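Local coordinates for amidohydrolase 3 domain-containing protein (Bacillus thuringiensis serovar konkukian, PDB 3GGM) that is of unknown function, here as the N-terminal piece of a longer protein whose family is generally assigned hydrolysis of non-peptide carbon-nitrogen bonds, at residues 24-27 with 32-35; 12-15 with 21-24. All blocks are in the same frame, centred on the assembly; numbering follows the deposited sequence.

Interaction 1: residues 24-27 with 32-35; sequences SAIA and LITA
A27 and A35 form an antiparallel hydrogen-bonded pair, their CA atoms 5.1 Å apart, where strands 25-27 and 32-35 meet at 115° between their N-to-C directions, well short of antiparallel. The motif is a beta hairpin, strand 22-29 turning back into strand 32-37, with a classic beta bulge: T34 and A35 both face A27. It lies in the N-terminal, beta-rich segment that, as in other amidohydrolases, probably belongs to the small domain beside the catalytic barrel. Both backbone polar groups of A27 are used. Its N donates to A35 O at 2.8 Å, and its O takes the N-H of T34, also at 2.8 Å; both bonds are fairly straight at hydrogen. A second classic bulge, with S24 and A25 both facing G37, interrupts the same ladder farther along.

The apolar part of the contact belongs to I26 and I33, whose side chains cross at about a right angle. I26 stretches CG1 out with its chain fully extended (chi1 -175°), and this carries the branch across to I33, where I26 CG1 lies 3.5 Å from I33 CG2, a closeness to be read with caution because the ends of the two side chains are modelled too near each other. I33 holds CG2 anti to its own backbone N, which brings that methyl over I26 and also to A27 O. I26 also packs on L8 of strand 6-9, while L16 of a second subunit and L74 of a third pack against I33, so this pair continues from the sheet into the assembly.

A27 and A35 put their methyls on the other face, 4.3 Å apart from CB to CB, with P4 and L41 packed against A27. T34 sits at the exposed border, where its OG1 is hydrogen-bonded to T29 OG1. Besides the T34 N-H, A27 O receives a CA-H...O contact from I33 CA at 3.4 Å.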
loop_
_atom_site.group_PDB
_atom_site.type_symbol
_atom_site.label_atom_id
_atom_site.label_comp_id
_atom_site.label_asym_id
_atom_site.label_seq_id
_atom_site.Cartn_x
_atom_site.Cartn_y
_atom_site.Cartn_z
ATOM N N SER A 24 11.670 6.507 -15.243
ATOM C CA SER A 24 11.021 7.780 -14.931
ATOM C C SER A 24 9.707 7.943 -15.677
ATOM O O SER A 24 8.975 8.899 -15.450
ATOM C CB SER A 24 11.936 8.957 -15.278
ATOM O OG SER A 24 12.229 9.000 -16.669
ATOM N N ALA A 25 9.408 7.012 -16.573
ATOM C CA ALA A 25 8.185 7.118 -17.351
ATOM C C ALA A 25 7.599 5.759 -17.697
ATOM O O ALA A 25 8.321 4.798 -17.908
ATOM C CB ALA A 25 8.459 7.883 -18.620
ATOM N N ILE A 26 6.277 5.703 -17.774
ATOM C CA ILE A 26 5.606 4.461 -18.105
ATOM C C ILE A 26 4.467 4.762 -19.073
ATOM O O ILE A 26 3.850 5.830 -19.000
ATOM C CB ILE A 26 5.051 3.799 -16.819
ATOM C CG1 ILE A 26 4.444 2.438 -17.133
ATOM C CG2 ILE A 26 3.996 4.691 -16.195
ATOM C CD1 ILE A 26 3.955 1.714 -15.890
ATOM N N ALA A 27 4.207 3.830 -19.989
ATOM C CA ALA A 27 3.130 3.988 -20.966
ATOM C C ALA A 27 2.097 2.893 -20.728
ATOM O O ALA A 27 2.452 1.726 -20.515
ATOM C CB ALA A 27 3.674 3.897 -22.404
ATOM N N LEU A 32 -2.900 -2.009 -19.546
ATOM C CA LEU A 32 -1.683 -2.799 -19.422
ATOM C C LEU A 32 -0.461 -1.951 -19.780
ATOM O O LEU A 32 -0.528 -1.099 -20.669
ATOM C CB LEU A 32 -1.749 -4.000 -20.369
ATOM C CG LEU A 32 -3.017 -4.863 -20.370
ATOM C CD1 LEU A 32 -2.894 -5.947 -21.446
ATOM C CD2 LEU A 32 -3.222 -5.494 -19.002
ATOM N N ILE A 33 0.656 -2.192 -19.098
ATOM C CA ILE A 33 1.876 -1.444 -19.378
ATOM C C ILE A 33 2.413 -1.844 -20.751
ATOM O O ILE A 33 2.666 -3.017 -21.003
ATOM C CB ILE A 33 2.957 -1.718 -18.322
ATOM C CG1 ILE A 33 2.365 -1.552 -16.921
ATOM C CG2 ILE A 33 4.120 -0.759 -18.514
ATOM C CD1 ILE A 33 1.680 -0.224 -16.689
ATOM N N THR A 34 2.598 -0.852 -21.619
ATOM C CA THR A 34 3.073 -1.062 -22.987
ATOM C C THR A 34 4.559 -0.791 -23.148
ATOM O O THR A 34 5.199 -1.309 -24.067
ATOM C CB THR A 34 2.369 -0.115 -23.966
ATOM O OG1 THR A 34 1.001 0.032 -23.593
ATOM C CG2 THR A 34 2.457 -0.665 -25.381
ATOM N N ALA A 35 5.098 0.060 -22.280
ATOM C CA ALA A 35 6.514 0.398 -22.335
ATOM C C ALA A 35 6.927 1.189 -21.102
ATOM O O ALA A 35 6.087 1.800 -20.433
ATOM C CB ALA A 35 6.805 1.218 -23.592
#

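Interaction 2: residues 12-15 with 21-24; sequences KITT and PEVS
I13 and V23 face each other as the antiparallel hydrogen-bonded pair of a beta hairpin that joins strand 12-14 to the start of strand 22-29. Each backbone N of the pair finds the carbonyl of the other: I13 N reaches V23 O at 2.8 Å, and V23 N reaches I13 O at 3.0 Å. Toward the turn, T15 N donates to P21 O at 3.0 Å, coming from above the carbonyl plane rather than onto a lone pair.

T14 and E22 are the non-hydrogen-bonded pair, and here the side chains supply the polar link. They run side by side, and a bend at chi2 (-77°) folds the E22 carboxylate back to T14, whose OG1 donates to E22 OE2 at 2.8 Å on the syn side. The other carboxylate oxygen, OE1, has a long, weak ion pair with R58 of strand 58-61. T15 OG1 turns to the turn residues instead, bonding Q20 O and D17 N.

On the face of I13 and V23, L16 of a second subunit packs against I13 and T15, and V23 CG2 lies 3.7 Å from I13 CB.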
loop_
_atom_site.group_PDB
_atom_site.type_symbol
_atom_site.label_atom_id
_atom_site.label_comp_id
_atom_site.label_asym_id
_atom_site.label_seq_id
_atom_site.Cartn_x
_atom_site.Cartn_y
_atom_site.Cartn_z
ATOM N N LYS A 12 9.431 8.721 -10.553
ATOM C CA LYS A 12 10.271 7.641 -10.051
ATOM C C LYS A 12 9.339 6.447 -10.022
ATOM O O LYS A 12 8.368 6.435 -9.269
ATOM C CB LYS A 12 10.770 7.957 -8.642
ATOM C CG LYS A 12 11.564 9.255 -8.560
ATOM C CD LYS A 12 11.739 9.693 -7.116
ATOM C CE LYS A 12 12.494 11.009 -7.027
ATOM N NZ LYS A 12 12.630 11.471 -5.611
ATOM N N ILE A 13 9.634 5.453 -10.852
ATOM C CA ILE A 13 8.787 4.272 -10.947
ATOM C C ILE A 13 9.569 2.962 -10.806
ATOM O O ILE A 13 10.431 2.640 -11.626
ATOM C CB ILE A 13 8.043 4.274 -12.290
ATOM C CG1 ILE A 13 7.427 5.657 -12.533
ATOM C CG2 ILE A 13 6.971 3.193 -12.293
ATOM C CD1 ILE A 13 7.041 5.934 -13.973
ATOM N N THR A 14 9.258 2.211 -9.760
ATOM C CA THR A 14 9.920 0.939 -9.521
ATOM C C THR A 14 9.330 -0.182 -10.367
ATOM O O THR A 14 8.107 -0.313 -10.470
ATOM C CB THR A 14 9.801 0.525 -8.040
ATOM O OG1 THR A 14 10.451 1.507 -7.228
ATOM C CG2 THR A 14 10.468 -0.846 -7.810
ATOM N N THR A 15 10.197 -0.983 -10.974
ATOM C CA THR A 15 9.735 -2.110 -11.770
ATOM C C THR A 15 10.472 -3.347 -11.257
ATOM O O THR A 15 11.517 -3.235 -10.601
ATOM C CB THR A 15 10.035 -1.931 -13.277
ATOM O OG1 THR A 15 11.354 -2.403 -13.563
ATOM C CG2 THR A 15 9.923 -0.448 -13.680
ATOM N N PRO A 21 15.319 -1.661 -12.818
ATOM C CA PRO A 21 14.503 -1.544 -11.605
ATOM C C PRO A 21 13.880 -0.178 -11.327
ATOM O O PRO A 21 12.998 -0.055 -10.468
ATOM C CB PRO A 21 15.471 -1.969 -10.503
ATOM C CG PRO A 21 16.781 -1.443 -11.013
ATOM C CD PRO A 21 16.747 -1.813 -12.474
ATOM N N GLU A 22 14.338 0.845 -12.036
ATOM C CA GLU A 22 13.805 2.191 -11.838
ATOM C C GLU A 22 13.749 2.950 -13.158
ATOM O O GLU A 22 14.751 3.048 -13.861
ATOM C CB GLU A 22 14.683 2.961 -10.848
ATOM C CG GLU A 22 14.868 2.276 -9.491
ATOM C CD GLU A 22 13.652 2.418 -8.578
ATOM O OE1 GLU A 22 13.313 3.567 -8.214
ATOM O OE2 GLU A 22 13.039 1.387 -8.217
ATOM N N VAL A 23 12.570 3.465 -13.500
ATOM C CA VAL A 23 12.398 4.240 -14.725
ATOM C C VAL A 23 11.713 5.539 -14.331
ATOM O O VAL A 23 11.239 5.667 -13.192
ATOM C CB VAL A 23 11.515 3.498 -15.756
ATOM C CG1 VAL A 23 12.210 2.205 -16.200
ATOM C CG2 VAL A 23 10.144 3.190 -15.140
ATOM N N SER A 24 11.670 6.507 -15.243
ATOM C CA SER A 24 11.021 7.780 -14.931
ATOM C C SER A 24 9.707 7.943 -15.677
ATOM O O SER A 24 8.975 8.899 -15.450
ATOM C CB SER A 24 11.936 8.957 -15.278
ATOM O OG SER A 24 12.229 9.000 -16.669
#

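Interactions 1 and 2 are two successive hairpins built on the same strand, 22-29: its first residues pair with strand 12-14, and residues farther along pair with strand 32-37. S24 belongs to both ranges, and its backbone bonds to G11 and G37 mark the changeover. The two centres lie about 10 Å apart, yet the contacts touch directly, since I13 CD1 of interaction 2 sits 3.7 Å from A25 N and 3.9 Å from I26 N. Both hairpins meet the second subunit through its L16, which ties them to one interface. No active-site residue is assigned in either contact.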